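Local coordinates for succinoglycan biosynthesis protein (PDB 3B55) that binds calcium and, as an erythromycin esterase family member, is probably an esterase-like enzyme, though its substrate and its link to succinoglycan biosynthesis are unproven, at residues 290-295 with 329-334; 96-101 with 300-305; 327-330 with 335-338. The protein carries 1 engineered substitution. All coordinates share one frame; numbering follows the deposited sequence.

From the N terminus, contact 2 opens first, on helix 88-104, and closes only at strand 301-306, spanning 198 mostly helical residues. Before it closes, contact 1 opens at 290-295 on helix 278-298, the helix leading into that strand; it closes at 329-334, so contacts 1 and 2 cross. Contact 3 begins where contact 1 ends: 327-330 and 329-334 share Ala329 and Glu330 of helix 324-332, and after four intervening residues 335-338 leads into strand 336-344. Strand 301-306 turns Ile302 and Trp304 to the helix of contact 2 and Thr301 and Val303 to helix 278-298, so the helices of contacts 1 and 2 cover opposite faces of the mixed sheet.

Contact 1: residues 290-295 with 329-334; sequences NAKWTE and AEYYGK
Lys292 and Glu295, a turn apart on helix 278-298, meet Tyr331 and Tyr332 at the C-terminal end of helix 324-332, two helices covering the same face of the central mixed sheet in this α/β fold. The lysine chain is the one to trace. Its CB is only loosely near the Tyr332 hydroxyl, while CG comes within 3.5 Å of that OH, approaching the ring obliquely. CD then lies over the middle of the Tyr331 ring, 3.8 Å from the centroid and 7° off the normal, a well-centred CH-pi contact. The chain bends at chi3, and NZ ends over the same face as CD: it is 3.8 Å from the Tyr331 centroid in a cation-pi contact, displaced toward CE2, 3.4 Å away. A weak hydrogen bond to Tyr288 OH gives NZ a second partner.

Tyr331 turns an edge to its neighbour, CD1 standing over the centre of the Tyr332 ring, while the lysine covers a face of Tyr331. Its own OH makes a weak hydrogen bond to Glu296 OE2. Tyr332 is buried and extends its hydroxyl to helix 278-298, past the aliphatic part of Glu295, whose chain turns at chi2. The carboxylate stands almost perpendicular to the phenol ring, 86° between planes, with OE1 at the ring edge. Glu295 OE2 looks toward Arg335 in a long, weak ion pair. The stronger tie between the helices is given by Tyr332 OH to Glu295 OE1, 2.7 Å away, reaching the oxygen on its anti side, 22° out of the carboxylate plane.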
ATOM      1  N   ASN A 290       0.997  -0.362 -10.688  1.00  7.25           N
ATOM      2  CA  ASN A 290       1.836   0.744 -10.252  1.00  9.58           C
ATOM      3  C   ASN A 290       2.964   0.264  -9.355  1.00  6.86           C
ATOM      4  O   ASN A 290       4.065   0.804  -9.402  1.00  5.02           O
ATOM      5  CB  ASN A 290       0.976   1.796  -9.547  1.00  7.17           C
ATOM      6  CG  ASN A 290       0.005   2.468 -10.504  1.00  9.47           C
ATOM      7  OD1 ASN A 290      -1.006   3.053 -10.095  1.00 11.22           O
ATOM      8  ND2 ASN A 290       0.315   2.390 -11.795  1.00  3.85           N
ATOM      9  N   ALA A 291       2.687  -0.756  -8.547  1.00  8.76           N
ATOM     10  CA  ALA A 291       3.695  -1.319  -7.660  1.00  5.76           C
ATOM     11  C   ALA A 291       4.676  -2.136  -8.506  1.00  8.15           C
ATOM     12  O   ALA A 291       5.876  -2.170  -8.225  1.00  9.57           O
ATOM     13  CB  ALA A 291       3.038  -2.204  -6.624  1.00  3.86           C
ATOM     14  N   LYS A 292       4.162  -2.794  -9.542  1.00  8.97           N
ATOM     15  CA  LYS A 292       5.009  -3.594 -10.426  1.00 10.72           C
ATOM     16  C   LYS A 292       5.899  -2.674 -11.254  1.00 11.56           C
ATOM     17  O   LYS A 292       7.095  -2.927 -11.411  1.00 14.18           O
ATOM     18  CB  LYS A 292       4.164  -4.465 -11.360  1.00 13.46           C
ATOM     19  CG  LYS A 292       5.017  -5.294 -12.303  1.00 18.85           C
ATOM     20  CD  LYS A 292       4.248  -6.430 -12.955  1.00 18.59           C
ATOM     21  CE  LYS A 292       3.656  -6.019 -14.285  1.00 33.30           C
ATOM     22  NZ  LYS A 292       3.309  -7.228 -15.089  1.00 44.71           N
ATOM     23  N   TRP A 293       5.314  -1.606 -11.782  1.00  8.99           N
ATOM     24  CA  TRP A 293       6.076  -0.645 -12.575  1.00  8.87           C
ATOM     25  C   TRP A 293       7.289  -0.114 -11.774  1.00  8.42           C
ATOM     26  O   TRP A 293       8.392   0.018 -12.308  1.00 10.40           O
ATOM     27  CB  TRP A 293       5.172   0.523 -12.979  1.00  8.76           C
ATOM     28  CG  TRP A 293       5.885   1.561 -13.771  1.00 10.58           C
ATOM     29  CD1 TRP A 293       6.017   1.611 -15.128  1.00 14.89           C
ATOM     30  CD2 TRP A 293       6.661   2.646 -13.251  1.00  8.50           C
ATOM     31  NE1 TRP A 293       6.834   2.658 -15.485  1.00 15.32           N
ATOM     32  CE2 TRP A 293       7.244   3.307 -14.352  1.00  9.61           C
ATOM     33  CE3 TRP A 293       6.923   3.119 -11.959  1.00  8.29           C
ATOM     34  CZ2 TRP A 293       8.080   4.424 -14.202  1.00 10.42           C
ATOM     35  CZ3 TRP A 293       7.756   4.231 -11.807  1.00 13.13           C
ATOM     36  CH2 TRP A 293       8.325   4.868 -12.926  1.00 10.13           C
ATOM     37  N   THR A 294       7.078   0.181 -10.493  1.00  8.71           N
ATOM     38  CA  THR A 294       8.138   0.700  -9.630  1.00  6.29           C
ATOM     39  C   THR A 294       9.310  -0.273  -9.506  1.00  7.98           C
ATOM     40  O   THR A 294      10.456   0.093  -9.724  1.00  9.92           O
ATOM     41  CB  THR A 294       7.596   1.001  -8.220  1.00  6.76           C
ATOM     42  OG1 THR A 294       6.510   1.928  -8.317  1.00  4.98           O
ATOM     43  CG2 THR A 294       8.693   1.608  -7.343  1.00  6.97           C
ATOM     44  N   GLU A 295       9.011  -1.511  -9.131  1.00 11.60           N
ATOM     45  CA  GLU A 295      10.028  -2.541  -8.984  1.00  9.34           C
ATOM     46  C   GLU A 295      10.757  -2.767 -10.317  1.00 11.13           C
ATOM     47  O   GLU A 295      11.987  -2.847 -10.363  1.00 13.06           O
ATOM     48  CB  GLU A 295       9.357  -3.842  -8.508  1.00 11.51           C
ATOM     49  CG  GLU A 295      10.289  -5.006  -8.150  1.00  6.66           C
ATOM     50  CD  GLU A 295      10.946  -5.642  -9.366  1.00 14.77           C
ATOM     51  OE1 GLU A 295      10.232  -5.886 -10.362  1.00 17.61           O
ATOM     52  OE2 GLU A 295      12.171  -5.905  -9.327  1.00 29.79           O
ATOM     53  N   ALA A 329       1.814 -11.729  -6.107  1.00  9.75           N
ATOM     54  CA  ALA A 329       2.316 -13.082  -5.859  1.00 11.86           C
ATOM     55  C   ALA A 329       2.298 -13.890  -7.158  1.00 11.90           C
ATOM     56  O   ALA A 329       3.239 -14.624  -7.466  1.00 11.18           O
ATOM     57  CB  ALA A 329       1.458 -13.783  -4.810  1.00  9.14           C
ATOM     58  N   GLU A 330       1.214 -13.731  -7.910  1.00 13.37           N
ATOM     59  CA  GLU A 330       1.013 -14.417  -9.177  1.00 15.80           C
ATOM     60  C   GLU A 330       2.080 -14.069 -10.218  1.00 14.04           C
ATOM     61  O   GLU A 330       2.496 -14.916 -11.007  1.00 11.43           O
ATOM     62  CB  GLU A 330      -0.393 -14.083  -9.703  1.00 16.91           C
ATOM     63  CG  GLU A 330      -0.718 -14.588 -11.103  1.00 30.03           C
ATOM     64  CD  GLU A 330      -2.205 -14.486 -11.409  1.00 34.44           C
ATOM     65  OE1 GLU A 330      -2.838 -13.493 -10.975  1.00 44.10           O
ATOM     66  OE2 GLU A 330      -2.739 -15.391 -12.084  1.00 42.08           O
ATOM     67  N   TYR A 331       2.536 -12.824 -10.221  1.00 12.98           N
ATOM     68  CA  TYR A 331       3.553 -12.434 -11.187  1.00 12.50           C
ATOM     69  C   TYR A 331       4.973 -12.652 -10.668  1.00 12.11           C
ATOM     70  O   TYR A 331       5.843 -13.116 -11.402  1.00  9.06           O
ATOM     71  CB  TYR A 331       3.360 -10.971 -11.594  1.00 12.93           C
ATOM     72  CG  TYR A 331       4.413 -10.452 -12.545  1.00 13.59           C
ATOM     73  CD1 TYR A 331       5.620  -9.951 -12.071  1.00  8.64           C
ATOM     74  CD2 TYR A 331       4.206 -10.479 -13.927  1.00 19.91           C
ATOM     75  CE1 TYR A 331       6.603  -9.487 -12.939  1.00 17.36           C
ATOM     76  CE2 TYR A 331       5.184 -10.017 -14.810  1.00 20.65           C
ATOM     77  CZ  TYR A 331       6.382  -9.522 -14.307  1.00 21.67           C
ATOM     78  OH  TYR A 331       7.365  -9.071 -15.163  1.00 20.67           O
ATOM     79  N   TYR A 332       5.211 -12.341  -9.399  1.00  9.32           N
ATOM     80  CA  TYR A 332       6.553 -12.496  -8.847  1.00 12.25           C
ATOM     81  C   TYR A 332       6.902 -13.853  -8.260  1.00 12.31           C
ATOM     82  O   TYR A 332       8.063 -14.261  -8.281  1.00 11.32           O
ATOM     83  CB  TYR A 332       6.826 -11.411  -7.798  1.00 12.33           C
ATOM     84  CG  TYR A 332       7.017 -10.032  -8.389  1.00  8.98           C
ATOM     85  CD1 TYR A 332       5.960  -9.126  -8.464  1.00 14.44           C
ATOM     86  CD2 TYR A 332       8.252  -9.646  -8.902  1.00 13.04           C
ATOM     87  CE1 TYR A 332       6.132  -7.867  -9.032  1.00 13.37           C
ATOM     88  CE2 TYR A 332       8.436  -8.400  -9.477  1.00 14.09           C
ATOM     89  CZ  TYR A 332       7.376  -7.516  -9.541  1.00 15.26           C
ATOM     90  OH  TYR A 332       7.564  -6.294 -10.136  1.00 14.89           O
ATOM     91  N   GLY A 333       5.914 -14.561  -7.737  1.00 11.98           N
ATOM     92  CA  GLY A 333       6.222 -15.852  -7.159  1.00 12.12           C
ATOM     93  C   GLY A 333       7.082 -15.652  -5.927  1.00 13.94           C
ATOM     94  O   GLY A 333       6.729 -14.867  -5.052  1.00 14.85           O
ATOM     95  N   LYS A 334       8.224 -16.331  -5.857  1.00 10.79           N
ATOM     96  CA  LYS A 334       9.085 -16.199  -4.692  1.00 12.45           C
ATOM     97  C   LYS A 334       9.795 -14.853  -4.641  1.00 11.17           C
ATOM     98  O   LYS A 334      10.509 -14.566  -3.687  1.00 11.35           O
ATOM     99  CB  LYS A 334      10.121 -17.328  -4.656  1.00 16.60           C
ATOM    100  CG  LYS A 334      11.142 -17.253  -5.767  1.00 20.28           C
ATOM    101  CD  LYS A 334      12.024 -18.486  -5.801  1.00 31.22           C
ATOM    102  CE  LYS A 334      13.059 -18.384  -6.912  1.00 37.50           C
ATOM    103  NZ  LYS A 334      13.843 -19.638  -7.053  1.00 39.37           N
TER

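Contact 2: residues 96-101 with 300-305; sequences RIVKYL and KTIVWG
In a beta-alpha-beta crossover, helix 88-104 carries the chain from strand 77-82 to strand 109-112 and so passes over the strand lying between them, 301-306. Val98 and Leu101 of the helix reach down onto Ile302 and Trp304 of that strand. Helix and strand segments run antiparallel, at 172°, with their axes 10.3 Å apart. Val98 divides its two methyls between two partners: CG1 lies 4.0 Å from Ile302 CD1, and CG2 comes against the indole edge, in its plane, 3.8 Å from Trp304 CE3 and about as near CZ3. The isoleucine is fully extended toward the helix (chi2 180°), so its terminal CD1 does the touching, lodged between Val98 and Leu101, 3.9 Å from Leu101 CB and 4.0 Å from Leu101 CD1. Everything here is apolar and buried. The Trp304 side chain is also about 6 Å from that of His85 and about 5 Å from that of Glu113, both calcium ligands, and Lys94 makes a cation-pi contact with its ring. Around the contact, Leu80 of strand 77-82 touches Val98, Leu110 and Leu112 of strand 109-112 touch Trp304, and helix 68-72 packs on Leu101 through Val72.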
ATOM      1  N   ARG A  96       9.938   1.112  11.419  1.00  9.73           N
ATOM      2  CA  ARG A  96      11.174   0.441  11.796  1.00  6.74           C
ATOM      3  C   ARG A  96      11.623  -0.582  10.753  1.00  9.79           C
ATOM      4  O   ARG A  96      12.816  -0.718  10.476  1.00 11.37           O
ATOM      5  CB  ARG A  96      11.002  -0.268  13.135  1.00  4.89           C
ATOM      6  CG  ARG A  96      10.614   0.629  14.305  1.00 10.31           C
ATOM      7  CD  ARG A  96      10.817  -0.137  15.598  1.00 15.86           C
ATOM      8  NE  ARG A  96      12.218  -0.536  15.722  1.00 26.19           N
ATOM      9  CZ  ARG A  96      12.628  -1.715  16.173  1.00 24.96           C
ATOM     10  NH1 ARG A  96      11.741  -2.629  16.553  1.00 31.34           N
ATOM     11  NH2 ARG A  96      13.926  -1.986  16.230  1.00 17.78           N
ATOM     12  N   ILE A  97      10.663  -1.311  10.193  1.00  9.73           N
ATOM     13  CA  ILE A  97      10.957  -2.324   9.188  1.00  9.97           C
ATOM     14  C   ILE A  97      11.480  -1.693   7.902  1.00  9.79           C
ATOM     15  O   ILE A  97      12.458  -2.171   7.320  1.00 12.34           O
ATOM     16  CB  ILE A  97       9.700  -3.171   8.879  1.00 10.26           C
ATOM     17  CG1 ILE A  97       9.232  -3.862  10.167  1.00  9.53           C
ATOM     18  CG2 ILE A  97      10.005  -4.190   7.796  1.00  6.31           C
ATOM     19  CD1 ILE A  97       7.931  -4.599  10.039  1.00 13.04           C
ATOM     20  N   VAL A  98      10.826  -0.628   7.455  1.00  6.42           N
ATOM     21  CA  VAL A  98      11.278   0.065   6.258  1.00  8.77           C
ATOM     22  C   VAL A  98      12.735   0.446   6.485  1.00  8.90           C
ATOM     23  O   VAL A  98      13.587   0.208   5.632  1.00 11.16           O
ATOM     24  CB  VAL A  98      10.454   1.345   6.004  1.00  9.77           C
ATOM     25  CG1 VAL A  98      11.022   2.106   4.817  1.00 10.57           C
ATOM     26  CG2 VAL A  98       9.001   0.975   5.747  1.00  6.88           C
ATOM     27  N   LYS A  99      13.001   1.033   7.651  1.00 11.10           N
ATOM     28  CA  LYS A  99      14.345   1.449   8.041  1.00 11.89           C
ATOM     29  C   LYS A  99      15.332   0.302   7.879  1.00 10.53           C
ATOM     30  O   LYS A  99      16.413   0.472   7.324  1.00  8.84           O
ATOM     31  CB  LYS A  99      14.364   1.876   9.504  1.00 13.69           C
ATOM     32  CG  LYS A  99      14.218   3.359   9.761  1.00 19.29           C
ATOM     33  CD  LYS A  99      14.567   3.634  11.212  1.00 17.39           C
ATOM     34  CE  LYS A  99      14.782   5.105  11.475  1.00 30.56           C
ATOM     35  NZ  LYS A  99      15.246   5.326  12.869  1.00 27.57           N
ATOM     36  N   TYR A 100      14.958  -0.865   8.396  1.00  8.39           N
ATOM     37  CA  TYR A 100      15.804  -2.047   8.309  1.00  9.46           C
ATOM     38  C   TYR A 100      16.012  -2.496   6.860  1.00  9.28           C
ATOM     39  O   TYR A 100      17.141  -2.745   6.435  1.00 11.16           O
ATOM     40  CB  TYR A 100      15.186  -3.198   9.094  1.00  9.48           C
ATOM     41  CG  TYR A 100      16.003  -4.457   8.992  1.00 13.65           C
ATOM     42  CD1 TYR A 100      17.175  -4.604   9.733  1.00 14.57           C
ATOM     43  CD2 TYR A 100      15.660  -5.465   8.087  1.00 13.06           C
ATOM     44  CE1 TYR A 100      17.992  -5.715   9.574  1.00 17.55           C
ATOM     45  CE2 TYR A 100      16.473  -6.581   7.918  1.00 14.10           C
ATOM     46  CZ  TYR A 100      17.637  -6.696   8.661  1.00 15.41           C
ATOM     47  OH  TYR A 100      18.466  -7.776   8.477  1.00 22.73           O
ATOM     48  N   LEU A 101      14.915  -2.617   6.115  1.00 10.58           N
ATOM     49  CA  LEU A 101      14.976  -3.038   4.725  1.00 11.50           C
ATOM     50  C   LEU A 101      15.778  -2.058   3.865  1.00 11.43           C
ATOM     51  O   LEU A 101      16.496  -2.469   2.960  1.00 10.38           O
ATOM     52  CB  LEU A 101      13.553  -3.213   4.167  1.00  8.87           C
ATOM     53  CG  LEU A 101      12.757  -4.403   4.736  1.00  5.36           C
ATOM     54  CD1 LEU A 101      11.369  -4.461   4.119  1.00  7.27           C
ATOM     55  CD2 LEU A 101      13.487  -5.696   4.452  1.00  7.36           C
ATOM     56  N   LYS A 300      14.400  -2.628  -6.086  1.00 11.49           N
ATOM     57  CA  LYS A 300      13.840  -3.265  -4.904  1.00 13.38           C
ATOM     58  C   LYS A 300      12.835  -2.317  -4.260  1.00 12.31           C
ATOM     59  O   LYS A 300      13.173  -1.197  -3.870  1.00 13.26           O
ATOM     60  CB  LYS A 300      14.966  -3.644  -3.942  1.00 12.50           C
ATOM     61  CG  LYS A 300      16.026  -4.513  -4.618  1.00 16.96           C
ATOM     62  CD  LYS A 300      16.303  -5.788  -3.850  1.00 20.15           C
ATOM     63  CE  LYS A 300      16.951  -5.505  -2.514  1.00 12.58           C
ATOM     64  NZ  LYS A 300      17.356  -6.768  -1.829  1.00  6.89           N
ATOM     65  N   THR A 301      11.597  -2.785  -4.151  1.00 11.31           N
ATOM     66  CA  THR A 301      10.507  -1.973  -3.632  1.00 10.92           C
ATOM     67  C   THR A 301       9.773  -2.522  -2.414  1.00 10.85           C
ATOM     68  O   THR A 301       9.709  -3.740  -2.198  1.00 11.22           O
ATOM     69  CB  THR A 301       9.475  -1.744  -4.764  1.00 11.91           C
ATOM     70  OG1 THR A 301      10.117  -1.067  -5.850  1.00 13.51           O
ATOM     71  CG2 THR A 301       8.292  -0.903  -4.283  1.00 11.64           C
ATOM     72  N   ILE A 302       9.217  -1.598  -1.630  1.00 10.11           N
ATOM     73  CA  ILE A 302       8.443  -1.918  -0.430  1.00 12.62           C
ATOM     74  C   ILE A 302       7.011  -1.429  -0.631  1.00 10.10           C
ATOM     75  O   ILE A 302       6.780  -0.232  -0.755  1.00 12.41           O
ATOM     76  CB  ILE A 302       8.994  -1.202   0.822  1.00  8.44           C
ATOM     77  CG1 ILE A 302      10.440  -1.622   1.076  1.00 15.96           C
ATOM     78  CG2 ILE A 302       8.138  -1.537   2.026  1.00  8.99           C
ATOM     79  CD1 ILE A 302      11.057  -0.958   2.281  1.00  8.53           C
ATOM     80  N   VAL A 303       6.051  -2.344  -0.655  1.00 10.69           N
ATOM     81  CA  VAL A 303       4.658  -1.953  -0.841  1.00 11.76           C
ATOM     82  C   VAL A 303       3.994  -1.816   0.525  1.00 11.30           C
ATOM     83  O   VAL A 303       3.676  -2.800   1.182  1.00 13.37           O
ATOM     84  CB  VAL A 303       3.899  -2.987  -1.689  1.00 13.51           C
ATOM     85  CG1 VAL A 303       2.462  -2.525  -1.903  1.00 12.89           C
ATOM     86  CG2 VAL A 303       4.609  -3.169  -3.020  1.00 10.99           C
ATOM     87  N   TRP A 304       3.801  -0.570   0.932  1.00 12.37           N
ATOM     88  CA  TRP A 304       3.199  -0.224   2.203  1.00 11.93           C
ATOM     89  C   TRP A 304       1.712   0.067   2.019  1.00 13.57           C
ATOM     90  O   TRP A 304       1.335   1.039   1.351  1.00 13.88           O
ATOM     91  CB  TRP A 304       3.940   0.999   2.754  1.00  9.64           C
ATOM     92  CG  TRP A 304       3.338   1.674   3.940  1.00 15.37           C
ATOM     93  CD1 TRP A 304       2.083   2.207   4.042  1.00 12.83           C
ATOM     94  CD2 TRP A 304       4.010   1.995   5.164  1.00 12.00           C
ATOM     95  NE1 TRP A 304       1.938   2.848   5.246  1.00 15.08           N
ATOM     96  CE2 TRP A 304       3.105   2.735   5.955  1.00 13.07           C
ATOM     97  CE3 TRP A 304       5.290   1.735   5.665  1.00 15.84           C
ATOM     98  CZ2 TRP A 304       3.439   3.218   7.226  1.00 13.13           C
ATOM     99  CZ3 TRP A 304       5.624   2.219   6.934  1.00 16.57           C
ATOM    100  CH2 TRP A 304       4.701   2.952   7.696  1.00 11.14           C
ATOM    101  N   GLY A 305       0.879  -0.780   2.622  1.00  9.94           N
ATOM    102  CA  GLY A 305      -0.561  -0.614   2.535  1.00  8.02           C
ATOM    103  C   GLY A 305      -1.312  -1.480   3.541  1.00  9.76           C
ATOM    104  O   GLY A 305      -0.715  -2.060   4.444  1.00 12.42           O
TER

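Contact 3: residues 327-330 with 335-338; sequences HLAE and RYVS
Ala329 and Tyr336 bring their CA atoms within 5.8 Å of each other, where the chain leaves helix 324-332, turns through Gly333 with its positive phi, and comes back beside the helix as strand 336-344. Most of the contact is made by one aromatic ring. Tyr336 points its CB at the helix, and with CG anti to the backbone N (chi1 174°) the ring lies along the helix surface, one face toward Leu328. Leu328 CB sits over the middle of that face, 4.0 Å from the centroid and 11° off the ring normal, a CH-pi contact. The leucine then runs obliquely across the same face toward the phenol end, putting CD1 4.0 Å from Tyr336 CZ, and equally close to CE1.

Helix 324-332 belongs to a beta-alpha-beta crossover from strand 301-306 to strand 336-344, passing over strand 77-82, which lies between them and runs parallel to both; Ile77 of that middle strand touches both Leu328 and Tyr336. The helix is thereby laid on two neighbouring strands.

Ala329 takes the other end of the ring. Its backbone N lies 3.7 Å from Tyr336 CD2, approaching the ring at a slant, and its methyl CB is 4.2 Å from the same carbon. The hydroxyl of the buried Tyr336, beside Leu328 CD1, hydrogen-bonds with Val310 O, an oxygen that also pairs with Ser338 OG. Lys312 NZ hydrogen-bonds to Tyr336 O, and the lysine side chain also packs against Ala329.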
ATOM      1  N   HIS A 327      -2.176 -10.452  -7.438  1.00 11.42           N
ATOM      2  CA  HIS A 327      -1.574 -10.199  -8.744  1.00  9.56           C
ATOM      3  C   HIS A 327      -0.069 -10.201  -8.567  1.00  7.97           C
ATOM      4  O   HIS A 327       0.658 -10.725  -9.397  1.00  9.25           O
ATOM      5  CB  HIS A 327      -2.009  -8.836  -9.299  1.00 10.70           C
ATOM      6  CG  HIS A 327      -3.491  -8.640  -9.351  1.00 11.58           C
ATOM      7  ND1 HIS A 327      -4.335  -9.493 -10.030  1.00 15.13           N
ATOM      8  CD2 HIS A 327      -4.275  -7.656  -8.847  1.00 11.34           C
ATOM      9  CE1 HIS A 327      -5.574  -9.041  -9.946  1.00 16.68           C
ATOM     10  NE2 HIS A 327      -5.564  -7.927  -9.235  1.00  8.84           N
ATOM     11  N   LEU A 328       0.396  -9.593  -7.478  1.00 11.22           N
ATOM     12  CA  LEU A 328       1.825  -9.538  -7.203  1.00  9.34           C
ATOM     13  C   LEU A 328       2.417 -10.933  -6.987  1.00 11.26           C
ATOM     14  O   LEU A 328       3.413 -11.281  -7.615  1.00 11.96           O
ATOM     15  CB  LEU A 328       2.095  -8.659  -5.984  1.00  9.90           C
ATOM     16  CG  LEU A 328       1.913  -7.159  -6.213  1.00 11.53           C
ATOM     17  CD1 LEU A 328       1.889  -6.429  -4.876  1.00  8.29           C
ATOM     18  CD2 LEU A 328       3.025  -6.641  -7.103  1.00 12.36           C
ATOM     19  N   ALA A 329       1.814 -11.729  -6.107  1.00  9.75           N
ATOM     20  CA  ALA A 329       2.316 -13.082  -5.859  1.00 11.86           C
ATOM     21  C   ALA A 329       2.298 -13.890  -7.158  1.00 11.90           C
ATOM     22  O   ALA A 329       3.239 -14.624  -7.466  1.00 11.18           O
ATOM     23  CB  ALA A 329       1.458 -13.783  -4.810  1.00  9.14           C
ATOM     24  N   GLU A 330       1.214 -13.731  -7.910  1.00 13.37           N
ATOM     25  CA  GLU A 330       1.013 -14.417  -9.177  1.00 15.80           C
ATOM     26  C   GLU A 330       2.080 -14.069 -10.218  1.00 14.04           C
ATOM     27  O   GLU A 330       2.496 -14.916 -11.007  1.00 11.43           O
ATOM     28  CB  GLU A 330      -0.393 -14.083  -9.703  1.00 16.91           C
ATOM     29  CG  GLU A 330      -0.718 -14.588 -11.103  1.00 30.03           C
ATOM     30  CD  GLU A 330      -2.205 -14.486 -11.409  1.00 34.44           C
ATOM     31  OE1 GLU A 330      -2.838 -13.493 -10.975  1.00 44.10           O
ATOM     32  OE2 GLU A 330      -2.739 -15.391 -12.084  1.00 42.08           O
ATOM     33  N   ARG A 335       9.609 -14.022  -5.659  1.00 10.79           N
ATOM     34  CA  ARG A 335      10.262 -12.723  -5.635  1.00 11.31           C
ATOM     35  C   ARG A 335       9.481 -11.694  -4.828  1.00  6.97           C
ATOM     36  O   ARG A 335       9.998 -10.625  -4.518  1.00  8.69           O
ATOM     37  CB  ARG A 335      10.525 -12.220  -7.056  1.00 10.26           C
ATOM     38  CG  ARG A 335      11.681 -12.959  -7.735  1.00 13.45           C
ATOM     39  CD  ARG A 335      12.321 -12.105  -8.825  1.00 11.48           C
ATOM     40  NE  ARG A 335      11.392 -11.861  -9.920  1.00 22.25           N
ATOM     41  CZ  ARG A 335      11.283 -10.704 -10.560  1.00 22.65           C
ATOM     42  NH1 ARG A 335      12.048  -9.677 -10.203  1.00 16.72           N
ATOM     43  NH2 ARG A 335      10.413 -10.579 -11.557  1.00 18.15           N
ATOM     44  N   TYR A 336       8.234 -12.023  -4.494  1.00  9.60           N
ATOM     45  CA  TYR A 336       7.392 -11.145  -3.690  1.00  6.76           C
ATOM     46  C   TYR A 336       7.252 -11.776  -2.315  1.00 10.01           C
ATOM     47  O   TYR A 336       6.850 -12.931  -2.206  1.00 11.12           O
ATOM     48  CB  TYR A 336       6.000 -10.998  -4.308  1.00  5.66           C
ATOM     49  CG  TYR A 336       5.021 -10.207  -3.460  1.00  4.95           C
ATOM     50  CD1 TYR A 336       5.324  -8.917  -3.034  1.00  7.59           C
ATOM     51  CD2 TYR A 336       3.789 -10.750  -3.091  1.00  7.41           C
ATOM     52  CE1 TYR A 336       4.431  -8.183  -2.269  1.00  6.68           C
ATOM     53  CE2 TYR A 336       2.887 -10.022  -2.318  1.00 11.14           C
ATOM     54  CZ  TYR A 336       3.217  -8.738  -1.912  1.00  6.98           C
ATOM     55  OH  TYR A 336       2.338  -8.004  -1.152  1.00  9.11           O
ATOM     56  N   VAL A 337       7.606 -11.029  -1.275  1.00 10.21           N
ATOM     57  CA  VAL A 337       7.481 -11.513   0.093  1.00 10.75           C
ATOM     58  C   VAL A 337       6.406 -10.653   0.728  1.00  8.21           C
ATOM     59  O   VAL A 337       6.419  -9.432   0.591  1.00 10.54           O
ATOM     60  CB  VAL A 337       8.796 -11.367   0.894  1.00 12.62           C
ATOM     61  CG1 VAL A 337       8.526 -11.598   2.371  1.00 14.58           C
ATOM     62  CG2 VAL A 337       9.815 -12.377   0.399  1.00 17.53           C
ATOM     63  N   SER A 338       5.462 -11.287   1.410  1.00  8.82           N
ATOM     64  CA  SER A 338       4.370 -10.552   2.035  1.00  9.30           C
ATOM     65  C   SER A 338       4.424 -10.601   3.552  1.00  7.99           C
ATOM     66  O   SER A 338       4.373 -11.672   4.159  1.00  6.46           O
ATOM     67  CB  SER A 338       3.027 -11.112   1.545  1.00  8.22           C
ATOM     68  OG  SER A 338       1.938 -10.489   2.191  1.00 14.32           O
TER